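Local coordinates for maleylacetoacetate isomerase (Anaeromyxobacter dehalogenans, PDB 4IGJ), which belongs to the zeta class of glutathione transferases and probably isomerises maleylacetoacetate to fumarylacetoacetate with glutathione as cofactor, at residues S35-R40 with A226-Q231; F158-L163 with F200-E205; A44-A49 with P107-P112. All blocks are in the same frame, centred on the assembly; numbering follows the deposited sequence.

Contact 1 (S35-R40 with A226-Q231)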
loop_
_atom_site.group_PDB
_atom_site.type_symbol
_atom_site.label_atom_id
_atom_site.label_comp_id
_atom_site.label_asym_id
_atom_site.label_seq_id
_atom_site.Cartn_x
_atom_site.Cartn_y
_atom_site.Cartn_z
ATOM N N SER A 35 -5.603 -9.320 -4.504
ATOM C CA SER A 35 -6.058 -8.452 -3.432
ATOM C C SER A 35 -7.147 -9.125 -2.599
ATOM O O SER A 35 -7.125 -9.047 -1.360
ATOM C CB SER A 35 -6.518 -7.097 -3.964
ATOM O OG SER A 35 -6.842 -6.230 -2.886
ATOM N N ALA A 36 -8.076 -9.812 -3.262
ATOM C CA ALA A 36 -9.136 -10.517 -2.546
ATOM C C ALA A 36 -8.567 -11.692 -1.771
ATOM O O ALA A 36 -9.009 -11.981 -0.659
ATOM C CB ALA A 36 -10.226 -10.993 -3.502
ATOM N N TRP A 37 -7.579 -12.364 -2.352
ATOM C CA TRP A 37 -6.936 -13.493 -1.699
ATOM C C TRP A 37 -6.329 -13.073 -0.351
ATOM O O TRP A 37 -6.437 -13.809 0.627
ATOM C CB TRP A 37 -5.889 -14.074 -2.656
ATOM C CG TRP A 37 -5.176 -15.346 -2.273
ATOM C CD1 TRP A 37 -5.210 -16.024 -1.081
ATOM C CD2 TRP A 37 -4.300 -16.078 -3.124
ATOM N NE1 TRP A 37 -4.399 -17.131 -1.151
ATOM C CE2 TRP A 37 -3.830 -17.185 -2.401
ATOM C CE3 TRP A 37 -3.868 -15.895 -4.440
ATOM C CZ2 TRP A 37 -2.942 -18.113 -2.954
ATOM C CZ3 TRP A 37 -2.993 -16.796 -4.981
ATOM C CH2 TRP A 37 -2.537 -17.901 -4.249
ATOM N N ARG A 38 -5.700 -11.895 -0.295
ATOM C CA ARG A 38 -5.139 -11.395 0.963
ATOM C C ARG A 38 -6.202 -11.352 2.040
ATOM O O ARG A 38 -5.953 -11.749 3.185
ATOM C CB ARG A 38 -4.564 -9.988 0.801
ATOM C CG ARG A 38 -3.496 -9.855 -0.284
ATOM C CD ARG A 38 -3.436 -8.415 -0.722
ATOM N NE ARG A 38 -2.467 -8.167 -1.780
ATOM C CZ ARG A 38 -2.347 -6.996 -2.399
ATOM N NH1 ARG A 38 -3.149 -5.989 -2.079
ATOM N NH2 ARG A 38 -1.437 -6.840 -3.361
ATOM N N VAL A 39 -7.385 -10.864 1.677
ATOM C CA VAL A 39 -8.481 -10.763 2.630
ATOM C C VAL A 39 -9.018 -12.144 3.018
ATOM O O VAL A 39 -9.280 -12.399 4.199
ATOM C CB VAL A 39 -9.577 -9.804 2.138
ATOM C CG1 VAL A 39 -10.725 -9.734 3.138
ATOM C CG2 VAL A 39 -8.972 -8.408 1.930
ATOM N N ARG A 40 -9.125 -13.046 2.045
ATOM C CA ARG A 40 -9.523 -14.423 2.335
ATOM C C ARG A 40 -8.566 -15.064 3.336
ATOM O O ARG A 40 -8.990 -15.818 4.211
ATOM C CB ARG A 40 -9.584 -15.259 1.053
ATOM C CG ARG A 40 -10.616 -14.769 0.067
ATOM C CD ARG A 40 -10.954 -15.839 -0.968
ATOM N NE ARG A 40 -9.799 -16.274 -1.755
ATOM C CZ ARG A 40 -9.517 -15.856 -2.988
ATOM N NH1 ARG A 40 -10.289 -14.960 -3.600
ATOM N NH2 ARG A 40 -8.446 -16.339 -3.607
ATOM N N ALA A 226 -8.024 -20.605 1.350
ATOM C CA ALA A 226 -8.115 -19.288 0.720
ATOM C C ALA A 226 -7.577 -19.252 -0.715
ATOM O O ALA A 226 -7.741 -18.255 -1.422
ATOM C CB ALA A 226 -7.386 -18.249 1.581
ATOM N N HIS A 227 -6.924 -20.335 -1.120
ATOM C CA HIS A 227 -6.323 -20.449 -2.444
ATOM C C HIS A 227 -7.364 -20.297 -3.549
ATOM O O HIS A 227 -8.497 -20.758 -3.409
ATOM C CB HIS A 227 -5.645 -21.806 -2.568
ATOM C CG HIS A 227 -4.728 -21.917 -3.741
ATOM N ND1 HIS A 227 -5.179 -22.167 -5.018
ATOM C CD2 HIS A 227 -3.380 -21.817 -3.822
ATOM C CE1 HIS A 227 -4.143 -22.216 -5.841
ATOM N NE2 HIS A 227 -3.044 -22.000 -5.142
ATOM N N PRO A 228 -6.983 -19.658 -4.663
ATOM C CA PRO A 228 -7.914 -19.486 -5.786
ATOM C C PRO A 228 -8.612 -20.776 -6.192
ATOM O O PRO A 228 -9.805 -20.732 -6.491
ATOM C CB PRO A 228 -7.001 -19.003 -6.918
ATOM C CG PRO A 228 -5.944 -18.207 -6.185
ATOM C CD PRO A 228 -5.708 -18.951 -4.889
ATOM N N ASP A 229 -7.903 -21.901 -6.179
ATOM C CA ASP A 229 -8.482 -23.134 -6.707
ATOM C C ASP A 229 -9.651 -23.652 -5.879
ATOM O O ASP A 229 -10.445 -24.463 -6.361
ATOM C CB ASP A 229 -7.418 -24.225 -6.808
ATOM C CG ASP A 229 -6.373 -23.924 -7.848
ATOM O OD1 ASP A 229 -6.580 -23.002 -8.660
ATOM O OD2 ASP A 229 -5.330 -24.613 -7.838
ATOM N N ARG A 230 -9.750 -23.215 -4.630
ATOM C CA ARG A 230 -10.822 -23.687 -3.755
ATOM C C ARG A 230 -12.008 -22.732 -3.692
ATOM O O ARG A 230 -12.956 -22.968 -2.950
ATOM C CB ARG A 230 -10.293 -23.921 -2.341
ATOM C CG ARG A 230 -9.155 -24.911 -2.274
ATOM C CD ARG A 230 -9.595 -26.342 -2.545
ATOM N NE ARG A 230 -10.353 -26.931 -1.441
ATOM C CZ ARG A 230 -9.840 -27.260 -0.255
ATOM N NH1 ARG A 230 -8.559 -27.038 0.015
ATOM N NH2 ARG A 230 -10.617 -27.800 0.672
ATOM N N GLN A 231 -11.978 -21.651 -4.467
ATOM C CA GLN A 231 -13.045 -20.658 -4.372
ATOM C C GLN A 231 -14.256 -21.086 -5.198
ATOM O O GLN A 231 -14.099 -21.796 -6.193
ATOM C CB GLN A 231 -12.546 -19.277 -4.815
ATOM C CG GLN A 231 -11.377 -18.750 -3.980
ATOM C CD GLN A 231 -11.567 -19.010 -2.503
ATOM O OE1 GLN A 231 -12.535 -18.553 -1.898
ATOM N NE2 GLN A 231 -10.647 -19.757 -1.916
#
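Two nitrogens of the Arg40 guanidinium close on one backbone oxygen: NE lies 2.9 Å and NH2 3.0 Å from Ala226 O, a side-on grip in which the oxygen sits in the guanidinium plane. The bend of the arginine chain at chi3 (-60°) turns this edge toward the carbonyl. Over one face of the same group stacks the Gln231 amide, its plane within 11° of parallel and its CG 3.6 Å above the centre; on the opposite face lies Trp37 CA. Pro228 CD stands 3.2 Å from the centroid of the Trp37 six-membered ring, a CH-pi contact almost on the ring normal, while the edge of that ring meets the face of His227 in a T-shaped pair. This joins the two domains of the glutathione transferase fold, the first helix of the thioredoxin-like domain being held by residues 226-231, around the end of helix 221-226 of the helical domain. In the second shell, Gln231 NE2 donates to His227 O at 2.8 Å in a straight bond, which steadies the stacked amide. Ser29 OG and the carbonyls of Tyr30 and Trp31 hold the remaining N-H groups of Arg40, and Tyr195 meets Trp37 edge-to-face.

Contact 2 (F158-L163 with F200-E205)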
loop_
_atom_site.group_PDB
_atom_site.type_symbol
_atom_site.label_atom_id
_atom_site.label_comp_id
_atom_site.label_asym_id
_atom_site.label_seq_id
_atom_site.Cartn_x
_atom_site.Cartn_y
_atom_site.Cartn_z
ATOM N N PHE A 158 8.973 -6.064 -12.739
ATOM C CA PHE A 158 8.570 -5.405 -11.502
ATOM C C PHE A 158 8.303 -6.383 -10.367
ATOM O O PHE A 158 8.591 -6.089 -9.207
ATOM C CB PHE A 158 7.385 -4.468 -11.743
ATOM C CG PHE A 158 7.785 -3.158 -12.360
ATOM C CD1 PHE A 158 8.426 -2.192 -11.593
ATOM C CD2 PHE A 158 7.535 -2.892 -13.695
ATOM C CE1 PHE A 158 8.813 -0.993 -12.153
ATOM C CE2 PHE A 158 7.916 -1.689 -14.262
ATOM C CZ PHE A 158 8.558 -0.740 -13.486
ATOM N N ILE A 159 7.774 -7.557 -10.689
ATOM C CA ILE A 159 7.616 -8.581 -9.666
ATOM C C ILE A 159 8.971 -9.060 -9.131
ATOM O O ILE A 159 9.148 -9.180 -7.918
ATOM C CB ILE A 159 6.767 -9.758 -10.184
ATOM C CG1 ILE A 159 5.331 -9.283 -10.459
ATOM C CG2 ILE A 159 6.792 -10.920 -9.200
ATOM C CD1 ILE A 159 4.450 -10.321 -11.144
ATOM N N ALA A 160 9.927 -9.309 -10.029
ATOM C CA ALA A 160 11.266 -9.740 -9.630
ATOM C C ALA A 160 11.907 -8.688 -8.732
ATOM O O ALA A 160 12.503 -9.013 -7.701
ATOM C CB ALA A 160 12.141 -10.002 -10.859
ATOM N N ARG A 161 11.783 -7.428 -9.142
ATOM C CA ARG A 161 12.289 -6.305 -8.360
ATOM C C ARG A 161 11.709 -6.313 -6.946
ATOM O O ARG A 161 12.442 -6.171 -5.958
ATOM C CB ARG A 161 11.945 -4.992 -9.064
ATOM C CG ARG A 161 12.311 -3.756 -8.278
ATOM C CD ARG A 161 12.331 -2.530 -9.169
ATOM N NE ARG A 161 13.080 -1.448 -8.547
ATOM C CZ ARG A 161 14.359 -1.198 -8.800
ATOM N NH1 ARG A 161 15.022 -1.945 -9.673
ATOM N NH2 ARG A 161 14.972 -0.196 -8.189
ATOM N N GLY A 162 10.394 -6.486 -6.857
ATOM C CA GLY A 162 9.714 -6.563 -5.577
ATOM C C GLY A 162 10.122 -7.758 -4.725
ATOM O O GLY A 162 10.337 -7.623 -3.526
ATOM N N LEU A 163 10.229 -8.932 -5.339
ATOM C CA LEU A 163 10.570 -10.142 -4.600
ATOM C C LEU A 163 12.010 -10.130 -4.085
ATOM O O LEU A 163 12.300 -10.682 -3.025
ATOM C CB LEU A 163 10.324 -11.385 -5.462
ATOM C CG LEU A 163 8.866 -11.678 -5.828
ATOM C CD1 LEU A 163 8.783 -12.998 -6.570
ATOM C CD2 LEU A 163 7.973 -11.684 -4.582
ATOM N N PHE A 200 3.272 -15.560 -14.302
ATOM C CA PHE A 200 3.998 -14.793 -15.309
ATOM C C PHE A 200 5.302 -15.461 -15.727
ATOM O O PHE A 200 6.081 -14.888 -16.486
ATOM C CB PHE A 200 4.267 -13.372 -14.799
ATOM C CG PHE A 200 3.044 -12.503 -14.772
ATOM C CD1 PHE A 200 2.383 -12.194 -15.951
ATOM C CD2 PHE A 200 2.564 -11.983 -13.578
ATOM C CE1 PHE A 200 1.248 -11.394 -15.940
ATOM C CE2 PHE A 200 1.429 -11.180 -13.555
ATOM C CZ PHE A 200 0.773 -10.883 -14.738
ATOM N N GLY A 201 5.536 -16.669 -15.235
ATOM C CA GLY A 201 6.709 -17.436 -15.614
ATOM C C GLY A 201 8.007 -16.901 -15.052
ATOM O O GLY A 201 9.081 -17.120 -15.623
ATOM N N LEU A 202 7.925 -16.193 -13.929
ATOM C CA LEU A 202 9.140 -15.697 -13.294
ATOM C C LEU A 202 9.839 -16.812 -12.528
ATOM O O LEU A 202 9.210 -17.531 -11.752
ATOM C CB LEU A 202 8.828 -14.536 -12.351
ATOM C CG LEU A 202 10.035 -13.860 -11.708
ATOM C CD1 LEU A 202 10.854 -13.138 -12.766
ATOM C CD2 LEU A 202 9.585 -12.899 -10.602
ATOM N N ASP A 203 11.141 -16.962 -12.744
ATOM C CA ASP A 203 11.898 -17.975 -12.022
ATOM C C ASP A 203 12.108 -17.567 -10.568
ATOM O O ASP A 203 12.619 -16.480 -10.291
ATOM C CB ASP A 203 13.246 -18.241 -12.690
ATOM C CG ASP A 203 14.103 -19.209 -11.893
ATOM O OD1 ASP A 203 13.836 -20.428 -11.955
ATOM O OD2 ASP A 203 15.034 -18.747 -11.200
ATOM N N LEU A 204 11.726 -18.456 -9.654
ATOM C CA LEU A 204 11.725 -18.162 -8.221
ATOM C C LEU A 204 12.966 -18.671 -7.492
ATOM O O LEU A 204 13.082 -18.519 -6.273
ATOM C CB LEU A 204 10.478 -18.748 -7.555
ATOM C CG LEU A 204 9.129 -18.119 -7.895
ATOM C CD1 LEU A 204 8.064 -18.695 -6.988
ATOM C CD2 LEU A 204 9.185 -16.597 -7.785
ATOM N N GLU A 205 13.886 -19.282 -8.233
ATOM C CA GLU A 205 15.143 -19.751 -7.647
ATOM C C GLU A 205 15.930 -18.685 -6.845
ATOM O O GLU A 205 16.494 -19.006 -5.797
ATOM C CB GLU A 205 16.020 -20.429 -8.714
ATOM C CG GLU A 205 17.284 -21.072 -8.172
ATOM C CD GLU A 205 18.428 -20.087 -8.058
ATOM O OE1 GLU A 205 18.456 -19.121 -8.850
ATOM O OE2 GLU A 205 19.293 -20.268 -7.174
#
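A Schellman motif ends helix 185-199 in the all-helical domain of this glutathione transferase, and the chain leaving it lays Phe200, Leu202 and Leu204 against Ile159, Ala160 and Leu163 of helix 150-171. Gly201 is the C-prime residue of that motif and redirects the backbone between the first two of these side chains. No hydrogen bond crosses the contact; its side chains meet through carbon atoms only. Leu202 is the centre: with CG anti to the nitrogen (chi1 -175°), it extends toward the helix, and its methyl CD2 settles 3.7 Å from Ile159 CG2 and equally near the backbone N of Ala160. Both methyls, CD1 and CD2, lie 3.9 Å from Ala160 CB, so the leucine fork straddles the alanine. The leucine runs antiparallel to the side chains of Ile159 and Leu163, sliding past each. Tyr207 touches Ala160 and Leu163, and Arg156, one turn earlier on the helix, donates from NH1 to Phe200 O. Farther along, Leu163 CD1 reaches Leu204 CD2 at 3.8 Å. At the other end, Ile159 crosses Phe200 at about a right angle, and its terminal methyl CD1 comes to 3.5 Å from Phe200 CD2, obliquely to the ring.

Contact 3 (A44-A49 with P107-P112); sequences ALKGLA and PALLPP
Lys46 and Leu109 run obliquely across one another, and the far end of the lysine's aliphatic chain meets the leucine before its ammonium group turns to the backbone. The contact is made by CE, 4.0 Å from Leu109 CD1. The chain is extended through chi2 and chi3 and bends only at its last torsion (chi4 -73°), which brings NZ to 2.8 Å from Pro107 O. The nitrogen approaches that carbonyl at a C=O...N angle of 143°, tilted 32° from its plane. Two further partners grip the same NZ: the carboxylate of Glu101, in a salt bridge, and the carbonyl of His104. Glu101 OE1 also accepts from the backbone N of Leu109, so one acidic side chain of helix 93-103 serves both the lysine and the loop that the lysine holds.

Leu45 meets Leu109 differently, at about a right angle. Leu109 points its fork at the helix end, CD2 lying 4.0 Å from Leu45 CD1 and both of its methyls 4.1 Å from Leu45 CB. Cys188 and Pro183 also touch Leu45, extending this apolar patch toward helix 185-199. At the margin, the ring of Pro107, which follows a cis peptide bond, lies beside the backbone, with CG 3.2 Å from Leu45 O.

Gly47, at positive phi, turns the chain away immediately after Lys46, and its N returns to Ala44 O at 3.1 Å; with a second bond back into the last turn, this makes a Schellman motif, here closing the first helix of the thioredoxin-like domain. The segment 107-112 belongs to the connection between helix 93-103 and helix 114-128, the linker that in glutathione transferases leads from the thioredoxin-like domain into the helical one.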
loop_
_atom_site.group_PDB
_atom_site.type_symbol
_atom_site.label_atom_id
_atom_site.label_comp_id
_atom_site.label_asym_id
_atom_site.label_seq_id
_atom_site.Cartn_x
_atom_site.Cartn_y
_atom_site.Cartn_z
ATOM N N ALA A 44 -9.553 -16.423 7.026
ATOM C CA ALA A 44 -9.291 -17.830 7.329
ATOM C C ALA A 44 -8.392 -17.980 8.554
ATOM O O ALA A 44 -8.643 -18.830 9.418
ATOM C CB ALA A 44 -8.670 -18.524 6.127
ATOM N N LEU A 45 -7.360 -17.144 8.643
ATOM C CA LEU A 45 -6.422 -17.207 9.763
ATOM C C LEU A 45 -7.089 -16.812 11.079
ATOM O O LEU A 45 -6.675 -17.273 12.147
ATOM C CB LEU A 45 -5.192 -16.333 9.488
ATOM C CG LEU A 45 -4.234 -16.909 8.438
ATOM C CD1 LEU A 45 -3.249 -15.848 7.914
ATOM C CD2 LEU A 45 -3.489 -18.141 8.952
ATOM N N LYS A 46 -8.123 -15.974 11.005
ATOM C CA LYS A 46 -8.852 -15.565 12.203
ATOM C C LYS A 46 -10.064 -16.444 12.490
ATOM O O LYS A 46 -10.787 -16.215 13.461
ATOM C CB LYS A 46 -9.240 -14.088 12.112
ATOM C CG LYS A 46 -8.020 -13.192 12.324
ATOM C CD LYS A 46 -8.342 -11.721 12.400
ATOM C CE LYS A 46 -7.048 -10.916 12.568
ATOM N NZ LYS A 46 -6.403 -11.002 13.921
ATOM N N GLY A 47 -10.283 -17.442 11.640
ATOM C CA GLY A 47 -11.362 -18.395 11.851
ATOM C C GLY A 47 -12.741 -17.798 11.685
ATOM O O GLY A 47 -13.700 -18.238 12.326
ATOM N N LEU A 48 -12.846 -16.802 10.807
ATOM C CA LEU A 48 -14.084 -16.057 10.627
ATOM C C LEU A 48 -14.879 -16.564 9.436
ATOM O O LEU A 48 -14.383 -16.590 8.303
ATOM C CB LEU A 48 -13.779 -14.564 10.454
ATOM C CG LEU A 48 -13.024 -13.902 11.604
ATOM C CD1 LEU A 48 -12.602 -12.491 11.225
ATOM C CD2 LEU A 48 -13.869 -13.881 12.876
ATOM N N ALA A 49 -16.121 -16.963 9.683
ATOM C CA ALA A 49 -16.973 -17.405 8.597
ATOM C C ALA A 49 -17.458 -16.199 7.812
ATOM O O ALA A 49 -17.645 -15.113 8.370
ATOM C CB ALA A 49 -18.156 -18.199 9.138
ATOM N N PRO A 107 -6.559 -14.868 16.701
ATOM C CA PRO A 107 -5.094 -14.839 16.806
ATOM C C PRO A 107 -4.530 -13.640 16.061
ATOM O O PRO A 107 -5.083 -13.230 15.040
ATOM C CB PRO A 107 -4.668 -16.138 16.122
ATOM C CG PRO A 107 -5.769 -16.410 15.143
ATOM C CD PRO A 107 -7.024 -15.965 15.838
ATOM N N ALA A 108 -3.443 -13.090 16.580
ATOM C CA ALA A 108 -2.919 -11.829 16.084
ATOM C C ALA A 108 -2.141 -12.008 14.789
ATOM O O ALA A 108 -1.288 -12.892 14.688
ATOM C CB ALA A 108 -2.046 -11.190 17.133
ATOM N N LEU A 109 -2.432 -11.162 13.807
ATOM C CA LEU A 109 -1.631 -11.147 12.584
ATOM C C LEU A 109 -0.644 -9.980 12.564
ATOM O O LEU A 109 0.109 -9.819 11.604
ATOM C CB LEU A 109 -2.516 -11.153 11.340
ATOM C CG LEU A 109 -3.417 -12.390 11.247
ATOM C CD1 LEU A 109 -4.317 -12.354 10.026
ATOM C CD2 LEU A 109 -2.586 -13.667 11.241
ATOM N N LEU A 110 -0.655 -9.176 13.629
ATOM C CA LEU A 110 0.408 -8.203 13.895
ATOM C C LEU A 110 0.937 -8.486 15.291
ATOM O O LEU A 110 0.154 -8.758 16.200
ATOM C CB LEU A 110 -0.117 -6.762 13.834
ATOM C CG LEU A 110 -0.383 -6.197 12.436
ATOM C CD1 LEU A 110 -1.091 -4.849 12.516
ATOM C CD2 LEU A 110 0.908 -6.083 11.653
ATOM N N PRO A 111 2.264 -8.427 15.474
ATOM C CA PRO A 111 2.802 -8.649 16.820
ATOM C C PRO A 111 2.500 -7.483 17.757
ATOM O O PRO A 111 2.026 -6.439 17.319
ATOM C CB PRO A 111 4.308 -8.798 16.574
ATOM C CG PRO A 111 4.569 -8.049 15.342
ATOM C CD PRO A 111 3.325 -8.181 14.484
ATOM N N PRO A 112 2.735 -7.667 19.061
ATOM C CA PRO A 112 2.406 -6.614 20.022
ATOM C C PRO A 112 3.493 -5.557 20.172
ATOM O O PRO A 112 3.225 -4.466 20.677
ATOM C CB PRO A 112 2.219 -7.389 21.331
ATOM C CG PRO A 112 3.097 -8.577 21.173
ATOM C CD PRO A 112 2.983 -8.961 19.720
#

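Overall arrangement
The three contacts illustrate how chemistry follows place in a two-domain fold. Contact 1 is buried, its centre about 7 Å from the centre of the chain, and combines a T-shaped aromatic pair, a CH-pi contact and a guanidinium-amide stack with a shared backbone acceptor. Contacts 2 and 3 are only partly buried and lie on opposite sides of that centre. Contacts 1 and 3 use the same helix, 34-45: one attaches its early turns to the end region of the helical domain, the other its last turn to the interdomain linker, and both rely on a basic side chain bonding a carbonyl. Contact 2 stays within the helical domain, with only aliphatic and aromatic packing between its segments.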